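PDB 6YZG: surface-associated protein CshB from Streptococcus gordonii, which probably helps the bacterium adhere to host surfaces by binding fibronectin, this chain being its CshA-type non-repetitive domain 2. Local coordinates for residues G71-A76 and L200-V205; G151-F156 and F225-S230. All coordinates share one frame; numbering follows the deposited sequence.

Contact 1: G71-A76 and L200-V205; sequences GFLTSA and LKDKSV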
ATOM      1  N   GLY A  71      21.359 -10.604  -5.591  1.00  9.85           N
ATOM      2  CA  GLY A  71      21.916 -10.074  -4.344  1.00  9.94           C
ATOM      3  C   GLY A  71      21.240  -8.774  -3.979  1.00  9.98           C
ATOM      4  O   GLY A  71      20.114  -8.484  -4.395  1.00 10.33           O
ATOM      5  N   PHE A  72      21.868  -8.024  -3.069  1.00 10.31           N
ATOM      6  CA  PHE A  72      21.313  -6.752  -2.594  1.00 10.75           C
ATOM      7  C   PHE A  72      21.439  -5.626  -3.626  1.00  9.78           C
ATOM      8  O   PHE A  72      22.402  -5.636  -4.424  1.00 11.02           O
ATOM      9  CB  PHE A  72      22.050  -6.348  -1.314  1.00 11.63           C
ATOM     10  CG  PHE A  72      21.868  -7.356  -0.198  1.00 10.93           C
ATOM     11  CD1 PHE A  72      20.641  -7.444   0.400  1.00 12.46           C
ATOM     12  CD2 PHE A  72      22.919  -8.126   0.272  1.00 13.38           C
ATOM     13  CE1 PHE A  72      20.414  -8.334   1.437  1.00 12.95           C
ATOM     14  CE2 PHE A  72      22.692  -9.014   1.326  1.00 14.29           C
ATOM     15  CZ  PHE A  72      21.442  -9.141   1.862  1.00 13.76           C
ATOM     16  N   LEU A  73      20.534  -4.667  -3.523  1.00 10.23           N
ATOM     17  CA  LEU A  73      20.757  -3.369  -4.190  1.00 11.17           C
ATOM     18  C   LEU A  73      22.126  -2.823  -3.752  1.00 11.20           C
ATOM     19  O   LEU A  73      22.431  -2.896  -2.564  1.00 11.89           O
ATOM     20  CB  LEU A  73      19.643  -2.431  -3.863  1.00 10.67           C
ATOM     21  CG  LEU A  73      18.256  -2.841  -4.328  1.00 10.61           C
ATOM     22  CD1 LEU A  73      17.162  -1.958  -3.700  1.00 11.08           C
ATOM     23  CD2 LEU A  73      18.176  -2.808  -5.835  1.00 11.43           C
ATOM     24  N   THR A  74      22.895  -2.268  -4.696  1.00 11.57           N
ATOM     25  CA  THR A  74      24.246  -1.813  -4.365  1.00 12.21           C
ATOM     26  C   THR A  74      24.161  -0.569  -3.496  1.00 14.02           C
ATOM     27  O   THR A  74      25.222  -0.231  -2.908  1.00 15.25           O
ATOM     28  CB  THR A  74      25.124  -1.584  -5.606  1.00 13.37           C
ATOM     29  OG1 THR A  74      24.728  -0.355  -6.253  1.00 13.65           O
ATOM     30  CG2 THR A  74      25.073  -2.721  -6.591  1.00 13.81           C
ATOM     31  N   SER A  75      23.046   0.113  -3.416  1.00 11.61           N
ATOM     32  CA  SER A  75      22.805   1.249  -2.509  1.00 12.79           C
ATOM     33  C   SER A  75      22.466   0.802  -1.094  1.00 15.00           C
ATOM     34  O   SER A  75      22.401   1.658  -0.198  1.00 15.77           O
ATOM     35  CB  SER A  75      21.750   2.117  -3.074  1.00 13.85           C
ATOM     36  OG  SER A  75      20.572   1.318  -3.351  1.00 12.48           O
ATOM     37  N   ALA A  76      22.142  -0.459  -0.862  1.00 13.69           N
ATOM     38  CA  ALA A  76      21.776  -0.948   0.483  1.00 15.27           C
ATOM     39  C   ALA A  76      23.024  -1.103   1.339  1.00 14.73           C
ATOM     40  O   ALA A  76      24.033  -1.560   0.871  1.00 14.07           O
ATOM     41  CB  ALA A  76      21.016  -2.261   0.379  1.00 16.50           C
ATOM     42  N   LEU A 200      16.587   3.710  -6.665  1.00 11.37           N
ATOM     43  CA  LEU A 200      17.137   4.612  -7.690  1.00 12.53           C
ATOM     44  C   LEU A 200      18.512   5.119  -7.300  1.00 12.99           C
ATOM     45  O   LEU A 200      19.293   5.541  -8.174  1.00 14.44           O
ATOM     46  CB  LEU A 200      16.194   5.771  -7.972  1.00 13.28           C
ATOM     47  CG  LEU A 200      14.815   5.363  -8.477  1.00 14.21           C
ATOM     48  CD1 LEU A 200      14.045   6.601  -8.861  1.00 15.66           C
ATOM     49  CD2 LEU A 200      14.910   4.411  -9.642  1.00 16.70           C
ATOM     50  N   LYS A 201      18.872   4.953  -6.046  1.00 12.44           N
ATOM     51  CA  LYS A 201      20.253   5.233  -5.627  1.00 12.46           C
ATOM     52  C   LYS A 201      21.235   4.174  -6.091  1.00 12.57           C
ATOM     53  O   LYS A 201      22.476   4.426  -6.107  1.00 13.81           O
ATOM     54  CB  LYS A 201      20.372   5.448  -4.116  1.00 12.89           C
ATOM     55  CG  LYS A 201      19.549   6.597  -3.574  1.00 16.85           C
ATOM     56  CD  LYS A 201      19.639   6.722  -2.101  1.00 18.90           C
ATOM     57  CE  LYS A 201      18.628   7.719  -1.604  1.00 22.11           C
ATOM     58  NZ  LYS A 201      18.734   7.854  -0.136  1.00 25.26           N
ATOM     59  N   ASP A 202      20.806   2.998  -6.522  1.00 10.92           N
ATOM     60  CA  ASP A 202      21.675   1.960  -7.095  1.00 11.85           C
ATOM     61  C   ASP A 202      21.907   2.335  -8.550  1.00 13.21           C
ATOM     62  O   ASP A 202      21.041   2.179  -9.385  1.00 12.92           O
ATOM     63  CB  ASP A 202      21.007   0.594  -6.966  1.00 11.37           C
ATOM     64  CG  ASP A 202      21.840  -0.545  -7.463  1.00 13.63           C
ATOM     65  OD1 ASP A 202      22.853  -0.284  -8.169  1.00 14.32           O
ATOM     66  OD2 ASP A 202      21.480  -1.707  -7.231  1.00 13.04           O
ATOM     67  N   LYS A 203      23.103   2.807  -8.840  1.00 11.83           N
ATOM     68  CA  LYS A 203      23.453   3.303 -10.174  1.00 12.74           C
ATOM     69  C   LYS A 203      24.033   2.209 -11.057  1.00 11.24           C
ATOM     70  O   LYS A 203      24.452   2.515 -12.231  1.00 13.63           O
ATOM     71  CB  LYS A 203      24.438   4.483 -10.024  1.00 12.52           C
ATOM     72  CG  LYS A 203      23.922   5.657  -9.236  1.00 14.94           C
ATOM     73  CD  LYS A 203      22.695   6.240  -9.757  1.00 18.07           C
ATOM     74  CE  LYS A 203      22.306   7.465  -8.956  1.00 23.44           C
ATOM     75  NZ  LYS A 203      21.025   8.007  -9.423  1.00 32.70           N
ATOM     76  N   SER A 204      24.056   0.958 -10.611  1.00 11.96           N
ATOM     77  CA  SER A 204      24.552  -0.176 -11.408  1.00 13.44           C
ATOM     78  C   SER A 204      23.496  -0.633 -12.439  1.00 12.09           C
ATOM     79  O   SER A 204      23.866  -1.394 -13.344  1.00 14.10           O
ATOM     80  CB  SER A 204      24.913  -1.325 -10.529  1.00 13.19           C
ATOM     81  OG  SER A 204      23.728  -1.984  -9.992  1.00 13.77           O
ATOM     82  N   VAL A 205      22.272  -0.178 -12.335  1.00 11.19           N
ATOM     83  CA  VAL A 205      21.147  -0.576 -13.213  1.00 11.94           C
ATOM     84  C   VAL A 205      20.387   0.658 -13.687  1.00 11.15           C
ATOM     85  O   VAL A 205      20.247   1.637 -12.903  1.00 13.37           O
ATOM     86  CB  VAL A 205      20.253  -1.532 -12.424  1.00 11.93           C
ATOM     87  CG1 VAL A 205      19.012  -1.827 -13.240  1.00 12.45           C
ATOM     88  CG2 VAL A 205      20.958  -2.787 -11.976  1.00 12.12           C
TER
HETATM   89  O   HOH W   1      25.422   2.363  -7.022  1.00 16.44           O
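S75 and D202 bring the two backbones together, their CA atoms 4.8 Å apart. On one side the chain leaves the short strand 71-72 and folds into a type I beta turn from L73 to A76, closed by A76 N on L73 O. On the other it comes out of the short, weakly bonded helix 198-201 and turns through D202. D202 points its carboxylate at the turn because chi1 (-177°) swings CG to the far side from the backbone N, and its side chain crosses that of T74 at about a right angle. T74 takes it with two donors, both from above the carboxylate plane: T74 N gives a nearly straight bond (165°) to D202 OD2 at 3.0 Å, and T74 OG1 donates to D202 OD1 at 2.7 Å. OD1 is also held from its own loop. S204 N donates to D202 OD1 at 3.0 Å on the anti side, making an Asx turn, while S204 OG donates to D202 OD1 at 2.6 Å on the syn side, each tilted somewhat out of the carboxylate plane. A water donates to T74 OG1 and accepts from K203 N, stitching the same loop to the turn a second time. Apolar packing is slight, with S75 CB 3.8 Å from K201 CB. S75 OG hydrogen-bonds to L198 O in the helix, and T74 CG2 lies beside S204 OG. L73, whose CD2 skirts D202 OD2, also packs on W207 and on S252 of the second subunit. Three donors on OD1 and one on OD2 fix the buried carboxylate against rotation, and this many donors probably favours its ionised form. One aspartate side chain thus shapes its own loop and joins it to a turn far away in sequence.

Contact 2: G151-F156 and F225-S230; sequences GEFAIF and FGPNRS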
ATOM      1  N   GLY A 151       8.102   2.076  -6.763  1.00 16.99           N
ATOM      2  CA  GLY A 151       9.518   1.696  -6.811  1.00 16.33           C
ATOM      3  C   GLY A 151       9.786   0.240  -6.549  1.00 13.74           C
ATOM      4  O   GLY A 151      10.934  -0.093  -6.331  1.00 15.63           O
ATOM      5  N   GLU A 152       8.754  -0.584  -6.548  1.00 12.25           N
ATOM      6  CA  GLU A 152       8.893  -2.039  -6.254  1.00 11.72           C
ATOM      7  C   GLU A 152       8.497  -2.779  -7.531  1.00 12.25           C
ATOM      8  O   GLU A 152       7.392  -2.576  -8.011  1.00 13.53           O
ATOM      9  CB  GLU A 152       8.069  -2.524  -5.057  1.00 14.56           C
ATOM     10  CG  GLU A 152       8.457  -1.812  -3.761  1.00 15.38           C
ATOM     11  CD  GLU A 152       7.618  -2.190  -2.550  1.00 18.78           C
ATOM     12  OE1 GLU A 152       6.383  -2.142  -2.672  1.00 20.45           O
ATOM     13  OE2 GLU A 152       8.184  -2.549  -1.517  1.00 24.81           O
ATOM     14  N   PHE A 153       9.394  -3.590  -8.094  1.00 10.15           N
ATOM     15  CA  PHE A 153       9.195  -4.205  -9.418  1.00  9.62           C
ATOM     16  C   PHE A 153       9.118  -5.712  -9.294  1.00  9.44           C
ATOM     17  O   PHE A 153      10.012  -6.350  -8.703  1.00 10.68           O
ATOM     18  CB  PHE A 153      10.350  -3.809 -10.351  1.00 10.06           C
ATOM     19  CG  PHE A 153      10.655  -2.320 -10.423  1.00 11.50           C
ATOM     20  CD1 PHE A 153       9.642  -1.381 -10.440  1.00 13.04           C
ATOM     21  CD2 PHE A 153      11.943  -1.901 -10.387  1.00 14.37           C
ATOM     22  CE1 PHE A 153       9.941  -0.034 -10.488  1.00 13.72           C
ATOM     23  CE2 PHE A 153      12.270  -0.550 -10.339  1.00 16.60           C
ATOM     24  CZ  PHE A 153      11.263   0.377 -10.491  1.00 14.84           C
ATOM     25  N   ALA A 154       8.106  -6.290  -9.947  1.00  8.66           N
ATOM     26  CA  ALA A 154       8.058  -7.744 -10.230  1.00  8.73           C
ATOM     27  C   ALA A 154       7.703  -7.902 -11.703  1.00  8.52           C
ATOM     28  O   ALA A 154       6.727  -7.318 -12.194  1.00  9.15           O
ATOM     29  CB  ALA A 154       7.096  -8.445  -9.310  1.00 10.35           C
ATOM     30  N   ILE A 155       8.516  -8.696 -12.377  1.00  7.74           N
ATOM     31  CA  ILE A 155       8.428  -8.893 -13.846  1.00  7.64           C
ATOM     32  C   ILE A 155       8.297 -10.395 -14.075  1.00  7.44           C
ATOM     33  O   ILE A 155       9.073 -11.164 -13.498  1.00  8.09           O
ATOM     34  CB  ILE A 155       9.664  -8.333 -14.572  1.00  8.00           C
ATOM     35  CG1 ILE A 155       9.778  -6.822 -14.326  1.00  9.66           C
ATOM     36  CG2 ILE A 155       9.608  -8.664 -16.049  1.00  9.19           C
ATOM     37  CD1 ILE A 155      11.156  -6.278 -14.649  1.00 10.74           C
ATOM     38  N   PHE A 156       7.453 -10.816 -15.001  1.00  7.55           N
ATOM     39  CA  PHE A 156       7.186 -12.214 -15.363  1.00  7.13           C
ATOM     40  C   PHE A 156       7.549 -12.438 -16.818  1.00  7.15           C
ATOM     41  O   PHE A 156       7.074 -11.653 -17.673  1.00  8.70           O
ATOM     42  CB  PHE A 156       5.707 -12.529 -15.149  1.00  7.69           C
ATOM     43  CG  PHE A 156       5.157 -12.187 -13.779  1.00  9.48           C
ATOM     44  CD1 PHE A 156       4.863 -10.855 -13.502  1.00 11.30           C
ATOM     45  CD2 PHE A 156       5.027 -13.143 -12.778  1.00 12.40           C
ATOM     46  CE1 PHE A 156       4.367 -10.495 -12.262  1.00 13.28           C
ATOM     47  CE2 PHE A 156       4.534 -12.772 -11.525  1.00 12.38           C
ATOM     48  CZ  PHE A 156       4.220 -11.441 -11.294  1.00 13.40           C
ATOM     49  N   PHE A 225       5.523  -9.413 -18.633  1.00  7.30           N
ATOM     50  CA  PHE A 225       4.449  -8.748 -17.895  1.00  7.47           C
ATOM     51  C   PHE A 225       4.983  -8.024 -16.681  1.00  7.81           C
ATOM     52  O   PHE A 225       5.794  -8.574 -15.941  1.00  8.74           O
ATOM     53  CB  PHE A 225       3.403  -9.758 -17.426  1.00  8.91           C
ATOM     54  CG  PHE A 225       2.168  -9.155 -16.824  1.00  9.06           C
ATOM     55  CD1 PHE A 225       1.290  -8.400 -17.588  1.00  8.79           C
ATOM     56  CD2 PHE A 225       1.894  -9.305 -15.479  1.00  9.65           C
ATOM     57  CE1 PHE A 225       0.152  -7.842 -17.003  1.00  9.57           C
ATOM     58  CE2 PHE A 225       0.754  -8.757 -14.904  1.00 10.10           C
ATOM     59  CZ  PHE A 225      -0.074  -8.009 -15.674  1.00  9.38           C
ATOM     60  N   GLY A 226       4.494  -6.807 -16.519  1.00  8.72           N
ATOM     61  CA  GLY A 226       4.881  -5.993 -15.365  1.00  9.63           C
ATOM     62  C   GLY A 226       6.068  -5.102 -15.674  1.00  9.08           C
ATOM     63  O   GLY A 226       6.604  -5.181 -16.725  1.00  9.93           O
ATOM     64  N   PRO A 227       6.556  -4.333 -14.699  1.00  9.82           N
ATOM     65  CA  PRO A 227       6.003  -4.285 -13.366  1.00  9.62           C
ATOM     66  C   PRO A 227       4.768  -3.391 -13.196  1.00 10.69           C
ATOM     67  O   PRO A 227       4.650  -2.385 -13.740  1.00 11.54           O
ATOM     68  CB  PRO A 227       7.193  -3.746 -12.551  1.00 11.03           C
ATOM     69  CG  PRO A 227       7.845  -2.813 -13.509  1.00 10.69           C
ATOM     70  CD  PRO A 227       7.772  -3.556 -14.825  1.00 10.24           C
ATOM     71  N   ASN A 228       3.870  -3.873 -12.366  1.00 11.87           N
ATOM     72  CA  ASN A 228       2.637  -3.130 -12.058  1.00 13.56           C
ATOM     73  C   ASN A 228       2.409  -2.991 -10.555  1.00 20.95           C
ATOM     74  O   ASN A 228       3.183  -3.440  -9.766  1.00 17.49           O
ATOM     75  CB  ASN A 228       1.427  -3.951 -12.468  1.00 15.32           C
ATOM     76  CG  ASN A 228       1.490  -4.408 -13.899  1.00 16.24           C
ATOM     77  OD1 ASN A 228       1.650  -3.621 -14.796  1.00 22.08           O
ATOM     78  ND2 ASN A 228       1.385  -5.707 -14.084  1.00 14.93           N
ATOM     79  N   ARG A 229       1.270  -2.368 -10.251  1.00 25.85           N
ATOM     80  CA  ARG A 229       0.701  -2.289  -8.880  1.00 31.44           C
ATOM     81  C   ARG A 229      -0.821  -2.393  -8.975  1.00 28.75           C
ATOM     82  O   ARG A 229      -1.407  -1.902  -9.911  1.00 31.27           O
ATOM     83  CB  ARG A 229       1.252  -1.108  -8.097  1.00 37.65           C
ATOM     84  CG  ARG A 229       1.218   0.238  -8.794  1.00 38.05           C
ATOM     85  CD  ARG A 229       1.956   1.204  -7.924  1.00 43.38           C
ATOM     86  NE  ARG A 229       1.623   1.016  -6.528  1.00 44.97           N
ATOM     87  CZ  ARG A 229       0.992   1.920  -5.808  1.00 48.61           C
ATOM     88  NH1 ARG A 229       0.705   1.691  -4.543  1.00 40.08           N
ATOM     89  NH2 ARG A 229       0.675   3.064  -6.374  1.00 49.39           N
ATOM     90  N   SER A 230      -1.421  -3.105  -8.026  1.00 35.88           N
ATOM     91  CA  SER A 230      -2.898  -3.268  -7.910  1.00 34.32           C
ATOM     92  C   SER A 230      -3.487  -1.883  -7.617  1.00 33.46           C
ATOM     93  O   SER A 230      -2.754  -1.124  -6.946  1.00 33.22           O
ATOM     94  CB  SER A 230      -3.301  -4.266  -6.839  1.00 40.20           C
ATOM     95  OG  SER A 230      -4.695  -4.133  -6.568  1.00 39.58           O
TER
HETATM   96  O   HOH W   2       5.793  -4.383  -9.434  1.00 12.37           O
HETATM   97  O   HOH W   3       4.154  -6.683 -11.292  1.00 12.67           O
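F225, P227 and F156 bury the most surface here. F156 and F225 form an antiparallel hydrogen-bonded pair: F156 N binds F225 O and F225 N binds F156 O, each at 2.9 Å. Their side chains lie side by side on the same face of the sheet, F156 CD1 3.9 Å from F225 CD2; chi1 of F225 (-172°) sets its ring opposite the backbone N, alongside F156. F225 O also sits at the edge of the F156 ring, in its plane. The pairing stops at G226, where the peptide to P227 is cis, and the proline ring faces the other strand. P227 CG lies 3.8 Å from F153 CD1, P227 CD meets I155 CG1 at 3.9 Å, and P227 CA makes a CA-H...O contact with A154 O (3.3 Å). Beyond the proline, a water bridges the strands, donating to A154 O and accepting from N228 N. In the sheet, strand 224-229 lies between 153-158 and 180-181, and F225 meets Y179 edge-to-face. Across its other edge, strand 153-158 pairs antiparallel with a strand of the second subunit, whose F248 meets the F156 ring edge-to-face.

In the fold
The two contacts interlock along the chain, since segment 151-156 falls between the two segments of contact 1, and strand 224-229 is the next regular element after helix 198-201, across a long loop. Their centres lie about 18 Å apart, and the closest atoms of the two are still about 6 Å apart. Contact 1 is partly buried, its centre about 19 Å from that of the chain against about 8 Å for contact 2, and joins a turn to a loop through a carboxylate. Contact 2 is buried and joins two strands of one small sheet by backbone bonds, aromatic rings and a proline. Both contacts touch S252 of the second subunit; in contact 2 the sheet itself runs on into that subunit.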